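Local coordinates for protein 5-formaminoimidazole-4-carboxamide-1-(beta)-D-ribofuranosyl 5'-monophosphate synthetase (Methanocaldococcus jannaschii, PDB 2R7L) that catalyses the ATP- and formate-dependent formylation of AICAR to FAICAR, a folate-independent step of purine biosynthesis, as an ATP-grasp ligase assembled into a hexamer, at residues H27-I32 with R314-N320; Y211-P215 with M290-F294; V220-G224 with L337-R342. All blocks are in the same frame, centred on the assembly; numbering follows the deposited sequence.

Interaction 1: H27-I32 with R314-N320. With AMZ (aminoimidazole 4-carboxamide ribonucleotide), chain F.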
loop_
_atom_site.group_PDB
_atom_site.type_symbol
_atom_site.label_atom_id
_atom_site.label_comp_id
_atom_site.label_asym_id
_atom_site.label_seq_id
_atom_site.Cartn_x
_atom_site.Cartn_y
_atom_site.Cartn_z
ATOM N N HIS A 27 9.721 -25.766 -9.751
ATOM C CA HIS A 27 10.877 -25.349 -8.953
ATOM C C HIS A 27 10.645 -24.063 -8.158
ATOM O O HIS A 27 10.396 -24.113 -6.957
ATOM C CB HIS A 27 12.123 -25.204 -9.821
ATOM C CG HIS A 27 13.389 -25.095 -9.034
ATOM N ND1 HIS A 27 14.032 -23.895 -8.822
ATOM C CD2 HIS A 27 14.130 -26.036 -8.399
ATOM C CE1 HIS A 27 15.116 -24.100 -8.095
ATOM N NE2 HIS A 27 15.197 -25.391 -7.824
ATOM N N THR A 28 10.748 -22.921 -8.838
ATOM C CA THR A 28 10.570 -21.611 -8.217
ATOM C C THR A 28 9.765 -20.669 -9.119
ATOM O O THR A 28 9.743 -19.461 -8.902
ATOM C CB THR A 28 11.930 -20.952 -7.921
ATOM O OG1 THR A 28 12.821 -21.169 -9.027
ATOM C CG2 THR A 28 12.555 -21.533 -6.648
ATOM N N SER A 29 9.099 -21.222 -10.126
ATOM C CA SER A 29 8.466 -20.399 -11.151
ATOM C C SER A 29 7.364 -19.483 -10.602
ATOM O O SER A 29 7.169 -18.377 -11.101
ATOM C CB SER A 29 7.919 -21.266 -12.280
ATOM O OG SER A 29 6.804 -22.011 -11.829
ATOM N N LEU A 30 6.655 -19.935 -9.575
ATOM C CA LEU A 30 5.535 -19.152 -9.036
ATOM C C LEU A 30 5.906 -17.712 -8.697
ATOM O O LEU A 30 5.163 -16.799 -9.039
ATOM C CB LEU A 30 4.892 -19.834 -7.834
ATOM C CG LEU A 30 3.967 -21.001 -8.189
ATOM C CD1 LEU A 30 3.436 -21.673 -6.934
ATOM C CD2 LEU A 30 2.837 -20.531 -9.067
ATOM N N HIS A 31 7.043 -17.502 -8.043
ATOM C CA HIS A 31 7.457 -16.142 -7.718
ATOM C C HIS A 31 8.329 -15.523 -8.800
ATOM O O HIS A 31 8.452 -14.304 -8.881
ATOM C CB HIS A 31 8.101 -16.038 -6.328
ATOM C CG HIS A 31 9.357 -16.837 -6.164
ATOM N ND1 HIS A 31 10.596 -16.363 -6.534
ATOM C CD2 HIS A 31 9.567 -18.067 -5.639
ATOM C CE1 HIS A 31 11.513 -17.272 -6.263
ATOM N NE2 HIS A 31 10.916 -18.311 -5.709
ATOM N N ILE A 32 8.925 -16.361 -9.641
ATOM C CA ILE A 32 9.593 -15.862 -10.828
ATOM C C ILE A 32 8.571 -15.187 -11.739
ATOM O O ILE A 32 8.826 -14.109 -12.285
ATOM C CB ILE A 32 10.300 -16.987 -11.619
ATOM C CG1 ILE A 32 11.598 -17.400 -10.924
ATOM C CG2 ILE A 32 10.598 -16.532 -13.049
ATOM C CD1 ILE A 32 12.219 -18.692 -11.486
ATOM N N ARG A 314 22.395 -20.351 -9.626
ATOM C CA ARG A 314 21.160 -19.694 -10.014
ATOM C C ARG A 314 20.187 -19.738 -8.833
ATOM O O ARG A 314 20.604 -19.938 -7.696
ATOM C CB ARG A 314 20.573 -20.333 -11.272
ATOM C CG ARG A 314 20.799 -21.822 -11.367
ATOM C CD ARG A 314 19.980 -22.550 -10.343
ATOM N NE ARG A 314 20.334 -23.960 -10.291
ATOM C CZ ARG A 314 19.702 -24.856 -9.546
ATOM N NH1 ARG A 314 20.095 -26.125 -9.559
ATOM N NH2 ARG A 314 18.677 -24.481 -8.791
ATOM N N VAL A 315 18.900 -19.554 -9.094
ATOM C CA VAL A 315 17.936 -19.449 -8.006
ATOM C C VAL A 315 17.735 -20.802 -7.320
ATOM O O VAL A 315 17.529 -21.808 -7.987
ATOM C CB VAL A 315 16.589 -18.851 -8.489
ATOM C CG1 VAL A 315 15.882 -19.795 -9.468
ATOM C CG2 VAL A 315 15.694 -18.489 -7.303
ATOM N N ASP A 316 17.825 -20.807 -5.988
ATOM C CA ASP A 316 17.601 -22.003 -5.177
ATOM C C ASP A 316 16.132 -22.140 -4.765
ATOM O O ASP A 316 15.442 -21.141 -4.528
ATOM C CB ASP A 316 18.501 -21.972 -3.935
ATOM C CG ASP A 316 18.261 -23.158 -3.003
ATOM O OD1 ASP A 316 19.014 -24.150 -3.099
ATOM O OD2 ASP A 316 17.315 -23.106 -2.187
ATOM N N GLY A 317 15.664 -23.380 -4.661
ATOM C CA GLY A 317 14.261 -23.659 -4.346
ATOM C C GLY A 317 13.750 -23.041 -3.056
ATOM O O GLY A 317 12.551 -22.825 -2.901
ATOM N N GLY A 318 14.655 -22.767 -2.124
ATOM C CA GLY A 318 14.270 -22.234 -0.825
ATOM C C GLY A 318 13.743 -20.806 -0.831
ATOM O O GLY A 318 13.204 -20.338 0.182
ATOM N N THR A 319 13.914 -20.107 -1.958
ATOM C CA THR A 319 13.375 -18.757 -2.120
ATOM C C THR A 319 11.853 -18.784 -2.071
ATOM O O THR A 319 11.212 -17.755 -1.878
ATOM C CB THR A 319 13.822 -18.090 -3.440
ATOM O OG1 THR A 319 13.598 -18.990 -4.529
ATOM C CG2 THR A 319 15.301 -17.718 -3.397
ATOM N N ASN A 320 11.277 -19.971 -2.233
ATOM C CA ASN A 320 9.837 -20.124 -2.123
ATOM C C ASN A 320 9.315 -19.779 -0.727
ATOM O O ASN A 320 8.153 -19.419 -0.571
ATOM C CB ASN A 320 9.402 -21.531 -2.549
ATOM C CG ASN A 320 9.685 -21.809 -4.017
ATOM O OD1 ASN A 320 9.715 -20.890 -4.839
ATOM N ND2 ASN A 320 9.900 -23.079 -4.353
HETATM O O5 AMZ F . 12.332 -26.377 -2.015
HETATM C C6 AMZ F . 13.519 -26.618 -2.248
HETATM N N2 AMZ F . 14.524 -26.306 -1.434
HETATM C C3A AMZ F . 13.927 -27.328 -3.529
HETATM C C7A AMZ F . 15.193 -27.768 -3.871
HETATM N N3 AMZ F . 16.314 -27.654 -3.156
HETATM N N1 AMZ F . 13.098 -27.651 -4.514
HETATM C C5 AMZ F . 13.827 -28.270 -5.453
HETATM N N AMZ F . 15.103 -28.341 -5.057
HETATM C C1 AMZ F . 16.223 -28.940 -5.822
HETATM C C2 AMZ F . 16.388 -30.437 -5.558
HETATM C C3 AMZ F . 15.738 -31.085 -6.767
HETATM O O2 AMZ F . 16.459 -32.266 -7.113
HETATM O O1 AMZ F . 17.791 -30.725 -5.543
HETATM O O AMZ F . 15.841 -28.785 -7.199
HETATM C C AMZ F . 15.962 -30.046 -7.862
HETATM C C4 AMZ F . 14.855 -30.089 -8.934
HETATM O O3 AMZ F . 13.579 -29.912 -8.327
HETATM P P AMZ F . 12.362 -30.813 -8.785
HETATM O OP1 AMZ F . 11.921 -30.598 -10.188
HETATM O O4 AMZ F . 12.795 -32.346 -8.565
HETATM O OP2 AMZ F . 11.147 -30.536 -7.749
#

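Interaction 2: Y211-P215 with M290-F294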
loop_
_atom_site.group_PDB
_atom_site.type_symbol
_atom_site.label_atom_id
_atom_site.label_comp_id
_atom_site.label_asym_id
_atom_site.label_seq_id
_atom_site.Cartn_x
_atom_site.Cartn_y
_atom_site.Cartn_z
ATOM N N TYR A 211 21.394 -14.988 -1.908
ATOM C CA TYR A 211 21.996 -13.708 -2.266
ATOM C C TYR A 211 21.547 -13.284 -3.664
ATOM O O TYR A 211 21.026 -14.089 -4.436
ATOM C CB TYR A 211 23.528 -13.791 -2.278
ATOM C CG TYR A 211 24.216 -14.261 -1.012
ATOM C CD1 TYR A 211 24.844 -13.354 -0.172
ATOM C CD2 TYR A 211 24.285 -15.617 -0.687
ATOM C CE1 TYR A 211 25.502 -13.774 0.972
ATOM C CE2 TYR A 211 24.935 -16.047 0.461
ATOM C CZ TYR A 211 25.547 -15.119 1.277
ATOM O OH TYR A 211 26.190 -15.521 2.412
ATOM N N PHE A 212 21.786 -12.019 -3.994
ATOM C CA PHE A 212 21.611 -11.529 -5.354
ATOM C C PHE A 212 22.795 -10.634 -5.680
ATOM O O PHE A 212 23.039 -9.651 -4.975
ATOM C CB PHE A 212 20.306 -10.731 -5.495
ATOM C CG PHE A 212 19.972 -10.356 -6.919
ATOM C CD1 PHE A 212 19.204 -11.192 -7.700
ATOM C CD2 PHE A 212 20.450 -9.179 -7.479
ATOM C CE1 PHE A 212 18.892 -10.857 -9.014
ATOM C CE2 PHE A 212 20.147 -8.845 -8.794
ATOM C CZ PHE A 212 19.370 -9.691 -9.561
ATOM N N TYR A 213 23.555 -10.994 -6.714
ATOM C CA TYR A 213 24.590 -10.093 -7.220
ATOM C C TYR A 213 24.024 -9.258 -8.360
ATOM O O TYR A 213 23.591 -9.790 -9.384
ATOM C CB TYR A 213 25.848 -10.825 -7.712
ATOM C CG TYR A 213 26.853 -9.850 -8.312
ATOM C CD1 TYR A 213 27.580 -8.993 -7.503
ATOM C CD2 TYR A 213 27.033 -9.756 -9.687
ATOM C CE1 TYR A 213 28.485 -8.080 -8.049
ATOM C CE2 TYR A 213 27.927 -8.850 -10.234
ATOM C CZ TYR A 213 28.647 -8.020 -9.412
ATOM O OH TYR A 213 29.542 -7.119 -9.965
ATOM N N SER A 214 24.027 -7.950 -8.166
ATOM C CA SER A 214 23.577 -7.036 -9.193
ATOM C C SER A 214 24.777 -6.534 -9.978
ATOM O O SER A 214 25.583 -5.779 -9.442
ATOM C CB SER A 214 22.866 -5.846 -8.555
ATOM O OG SER A 214 22.658 -4.839 -9.525
ATOM N N PRO A 215 24.892 -6.946 -11.247
ATOM C CA PRO A 215 25.964 -6.498 -12.134
ATOM C C PRO A 215 25.827 -5.008 -12.437
ATOM O O PRO A 215 26.831 -4.327 -12.664
ATOM C CB PRO A 215 25.746 -7.314 -13.418
ATOM C CG PRO A 215 24.713 -8.327 -13.105
ATOM C CD PRO A 215 23.958 -7.869 -11.910
ATOM N N MET A 290 29.208 -14.544 -10.979
ATOM C CA MET A 290 27.823 -14.756 -10.570
ATOM C C MET A 290 26.953 -13.644 -11.138
ATOM O O MET A 290 27.332 -12.475 -11.107
ATOM C CB MET A 290 27.713 -14.771 -9.044
ATOM C CG MET A 290 28.687 -15.728 -8.365
ATOM S SD MET A 290 28.088 -17.421 -8.193
ATOM C CE MET A 290 26.829 -17.526 -9.460
ATOM N N ILE A 291 25.795 -14.009 -11.672
ATOM C CA ILE A 291 24.853 -13.010 -12.166
ATOM C C ILE A 291 23.476 -13.280 -11.579
ATOM O O ILE A 291 22.844 -14.290 -11.885
ATOM C CB ILE A 291 24.786 -12.990 -13.714
ATOM C CG1 ILE A 291 26.171 -12.717 -14.318
ATOM C CG2 ILE A 291 23.771 -11.965 -14.200
ATOM C CD1 ILE A 291 26.762 -11.368 -13.964
ATOM N N GLY A 292 23.018 -12.379 -10.718
ATOM C CA GLY A 292 21.709 -12.529 -10.115
ATOM C C GLY A 292 21.709 -13.420 -8.886
ATOM O O GLY A 292 22.579 -13.296 -8.017
ATOM N N PRO A 293 20.723 -14.323 -8.804
ATOM C CA PRO A 293 20.528 -15.158 -7.628
ATOM C C PRO A 293 21.589 -16.245 -7.451
ATOM O O PRO A 293 21.938 -16.949 -8.409
ATOM C CB PRO A 293 19.162 -15.797 -7.879
ATOM C CG PRO A 293 19.020 -15.820 -9.355
ATOM C CD PRO A 293 19.715 -14.584 -9.848
ATOM N N PHE A 294 22.104 -16.357 -6.228
ATOM C CA PHE A 294 22.917 -17.505 -5.825
ATOM C C PHE A 294 22.732 -17.801 -4.344
ATOM O O PHE A 294 22.399 -16.913 -3.553
ATOM C CB PHE A 294 24.403 -17.326 -6.174
ATOM C CG PHE A 294 25.120 -16.293 -5.345
ATOM C CD1 PHE A 294 25.751 -16.650 -4.163
ATOM C CD2 PHE A 294 25.202 -14.977 -5.769
ATOM C CE1 PHE A 294 26.433 -15.709 -3.403
ATOM C CE2 PHE A 294 25.887 -14.025 -5.012
ATOM C CZ PHE A 294 26.505 -14.396 -3.832
#

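Interaction 3: V220-G224 with L337-R342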
loop_
_atom_site.group_PDB
_atom_site.type_symbol
_atom_site.label_atom_id
_atom_site.label_comp_id
_atom_site.label_asym_id
_atom_site.label_seq_id
_atom_site.Cartn_x
_atom_site.Cartn_y
_atom_site.Cartn_z
ATOM N N VAL A 220 26.537 -7.293 -3.882
ATOM C CA VAL A 220 25.943 -8.539 -3.398
ATOM C C VAL A 220 24.884 -8.183 -2.363
ATOM O O VAL A 220 25.174 -7.514 -1.375
ATOM C CB VAL A 220 27.001 -9.469 -2.756
ATOM C CG1 VAL A 220 26.326 -10.622 -2.020
ATOM C CG2 VAL A 220 27.969 -9.994 -3.811
ATOM N N GLU A 221 23.653 -8.616 -2.596
ATOM C CA GLU A 221 22.563 -8.299 -1.671
ATOM C C GLU A 221 22.096 -9.558 -0.970
ATOM O O GLU A 221 22.106 -10.632 -1.565
ATOM C CB GLU A 221 21.377 -7.681 -2.428
ATOM C CG GLU A 221 21.759 -6.508 -3.319
ATOM C CD GLU A 221 20.687 -6.153 -4.329
ATOM O OE1 GLU A 221 19.579 -6.743 -4.297
ATOM O OE2 GLU A 221 20.960 -5.279 -5.169
ATOM N N LEU A 222 21.667 -9.419 0.280
ATOM C CA LEU A 222 21.019 -10.510 0.993
ATOM C C LEU A 222 19.498 -10.417 0.899
ATOM O O LEU A 222 18.883 -9.429 1.347
ATOM C CB LEU A 222 21.462 -10.542 2.457
ATOM C CG LEU A 222 20.692 -11.489 3.379
ATOM C CD1 LEU A 222 20.962 -12.944 3.031
ATOM C CD2 LEU A 222 21.063 -11.196 4.827
ATOM N N LEU A 223 18.893 -11.459 0.331
ATOM C CA LEU A 223 17.458 -11.468 0.055
ATOM C C LEU A 223 16.642 -12.259 1.072
ATOM O O LEU A 223 15.503 -11.908 1.366
ATOM C CB LEU A 223 17.181 -11.987 -1.367
ATOM C CG LEU A 223 17.036 -10.933 -2.478
ATOM C CD1 LEU A 223 15.806 -10.091 -2.232
ATOM C CD2 LEU A 223 18.266 -10.034 -2.598
ATOM N N GLY A 224 17.223 -13.325 1.608
ATOM C CA GLY A 224 16.518 -14.147 2.584
ATOM C C GLY A 224 17.194 -15.463 2.913
ATOM O O GLY A 224 18.298 -15.750 2.428
ATOM N N LEU A 337 9.174 -8.050 -1.112
ATOM C CA LEU A 337 10.019 -8.387 -2.255
ATOM C C LEU A 337 10.470 -9.849 -2.241
ATOM O O LEU A 337 11.147 -10.272 -1.306
ATOM C CB LEU A 337 11.256 -7.476 -2.250
ATOM C CG LEU A 337 12.315 -7.708 -3.330
ATOM C CD1 LEU A 337 11.812 -7.271 -4.700
ATOM C CD2 LEU A 337 13.594 -6.970 -2.983
ATOM N N SER A 338 10.099 -10.608 -3.276
ATOM C CA SER A 338 10.610 -11.968 -3.475
ATOM C C SER A 338 11.848 -11.973 -4.361
ATOM O O SER A 338 12.165 -10.977 -5.007
ATOM C CB SER A 338 9.550 -12.859 -4.126
ATOM O OG SER A 338 9.309 -12.440 -5.463
ATOM N N MET A 339 12.544 -13.107 -4.397
ATOM C CA MET A 339 13.681 -13.262 -5.292
ATOM C C MET A 339 13.241 -13.135 -6.752
ATOM O O MET A 339 13.907 -12.485 -7.558
ATOM C CB MET A 339 14.370 -14.610 -5.067
ATOM C CG MET A 339 15.603 -14.802 -5.930
ATOM S SD MET A 339 16.915 -13.628 -5.566
ATOM C CE MET A 339 17.669 -14.330 -4.099
ATOM N N GLY A 340 12.123 -13.767 -7.089
ATOM C CA GLY A 340 11.557 -13.642 -8.436
ATOM C C GLY A 340 11.350 -12.198 -8.899
ATOM O O GLY A 340 11.608 -11.867 -10.067
ATOM N N GLN A 341 10.880 -11.334 -7.997
ATOM C CA GLN A 341 10.666 -9.925 -8.329
ATOM C C GLN A 341 11.972 -9.151 -8.435
ATOM O O GLN A 341 12.079 -8.210 -9.226
ATOM C CB GLN A 341 9.743 -9.222 -7.322
ATOM C CG GLN A 341 9.394 -7.800 -7.779
ATOM C CD GLN A 341 8.421 -7.078 -6.879
ATOM O OE1 GLN A 341 8.019 -7.585 -5.830
ATOM N NE2 GLN A 341 8.036 -5.866 -7.288
ATOM N N ARG A 342 12.949 -9.535 -7.617
ATOM C CA ARG A 342 14.293 -8.959 -7.670
ATOM C C ARG A 342 15.003 -9.281 -8.987
ATOM O O ARG A 342 15.736 -8.453 -9.527
ATOM C CB ARG A 342 15.140 -9.452 -6.496
ATOM C CG ARG A 342 16.540 -8.846 -6.453
ATOM C CD ARG A 342 16.473 -7.353 -6.258
ATOM N NE ARG A 342 17.753 -6.672 -6.463
ATOM C CZ ARG A 342 18.189 -6.238 -7.644
ATOM N NH1 ARG A 342 17.458 -6.432 -8.742
ATOM N NH2 ARG A 342 19.365 -5.619 -7.730
#

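Interaction 1: H27-I32 with R314-N320
One wall of the AICAR pocket is built where His-27 and Thr-28, at the start of helix 29-38, meet the loop 314-320 that follows strand 306-312. Here an N-terminal region, probably Rossmann-like, supplies one side and the ATP-grasp part the other, as in other ATP-grasp ligases whose active sites lie between domains. His-27 turns its imidazole edge to the ribonucleotide, CD2 lying 3.5 Å from the ribose ring oxygen O of AMZ, while CE1 comes 3.3 Å from Val-315 O, again near the ring plane. Its ND1 shares a hydrogen bond with Thr-28 OG1, which helps hold the ring's rotation. Val-315 O also accepts from Arg-314 NH2, and Arg-314 NE is tied to Glu-122 by a salt bridge. Gly-317 and Gly-318 line the pocket; a side chain on Gly-317 would run into the base of AMZ. Just before them, Asp-316 OD2 takes the N-H of Gly-318 at 2.7 Å in an Asx turn, and its OD1 pairs with Arg-228. Farther from the ligand, the methyl CG2 of Thr-28 packs among Gly-317 CA, Thr-319 OG1 and Asn-320 OD1. The His-31 ring stands edge-on to Asn-320, ring and amide planes 71° apart. Across the segments, Asn-320 ND2 donates to His-27 O at 2.8 Å, nearly straight at 168° and in the plane of both groups.

Interaction 2: Y211-P215 with M290-F294
Tyr-211 and Phe-294 form the apolar centre of this pairing between strands 205-214 and 292-300. Their rings are almost parallel, 7° apart, but slid so far that they barely overlap; what lies over the Phe-294 face is instead Tyr-211 CB, 3.6 Å from the ring centroid in a CH-pi contact. Phe-294 has CG between its backbone N and carbonyl carbon (chi1 70°), a rotation that lays the ring back across the neighbouring strand, where its CE2 also reaches Tyr-213 CB. With an alanine here in place of the ring, Tyr-211 CB would probably lose the face it rests on, and a gap would be likely to open towards Leu-278 and Val-279 of helix 268-285. On the other face of the sheet, Gly-292 CA sits 3.7 Å from the centroid of the Phe-212 ring, a second CH-pi contact, beside Pro-293 CD. Gly-292 has a positive phi, 84°, a backbone conformation in which a CB would collide with the carbonyl oxygen of Ile-291. Towards the strand end, Pro-215 CG packs on Ile-291 CD1 at 3.8 Å, and the Tyr-213 ring brings CD2 to 3.1 Å from Met-290 O. The tyrosine hydroxyls reach further, Tyr-211 OH to Val-271 O and Tyr-213 OH to Asp-218. Along the backbone, Tyr-211 and Phe-294 exchange two hydrogen bonds, and so do Tyr-213 and Gly-292; Phe-212 and Pro-293 form the non-hydrogen-bonded pair between them. This is antiparallel pairing inside the five-stranded sheet of the ATP-grasp region.

Interaction 3: V220-G224 with L337-R342
A buried salt bridge beside a small apolar cluster packs the start of helix 339-353 against strand 219-230 of the five-stranded antiparallel sheet. Glu-221 and Arg-342 carry the polar half. The guanidinium grips the carboxylate side-on: Arg-342 NE gives its hydrogen to Glu-221 OE1 at 2.8 Å, on the syn lone pair, and Arg-342 NH2 gives one to Glu-221 OE2 at 3.0 Å, almost straight at 176°. The two planes are 30° apart, so the match is close without being flat. A bend at chi2 (63°) in the arginine chain helps bring this edge onto the glutamate. Leu-223, which with Gly-224 faces His-210 in a classic beta bulge, supplies the apolar half: its CB meets Met-339 CE at 3.6 Å, and its CD1 meets Leu-337 CD2 at 3.9 Å. Ser-338 caps the helix, its OG accepting from Gln-341 N at 3.2 Å. Both charged groups have second partners, Glu-346 for Arg-342 NH1 and Lys-217 for Glu-221 OE2. Lys-217 and Arg-342 together probably offset the charge of Glu-221, which also lies close to the like-charged Glu-219, and the two-pronged grip should fix how the guanidinium is turned.

In the fold
Interactions 2 and 3 share the five-stranded sheet: strands 205-214 and 219-230 are neighbours, joined where Phe-212 O and Glu-221 N come within 2.7 Å, and the centres of the two contacts lie about 9 Å apart. Phe-212 CE2 also packs on Arg-342 CZ at 3.5 Å. Met-339 bridges to the ligand-side contact, its CB 3.6 Å from Thr-319 CG2, while His-31 ND1 probably makes a weak hydrogen bond with Gly-340 N. Pro-293 CG of interaction 2 lies 3.7 Å from Val-315 N of interaction 1. Of the three, interaction 1 touches AMZ directly; Pro-293 and Met-339 side chains stay about 13 and 12 Å from it at nearest atoms, forming the layer behind the pocket wall.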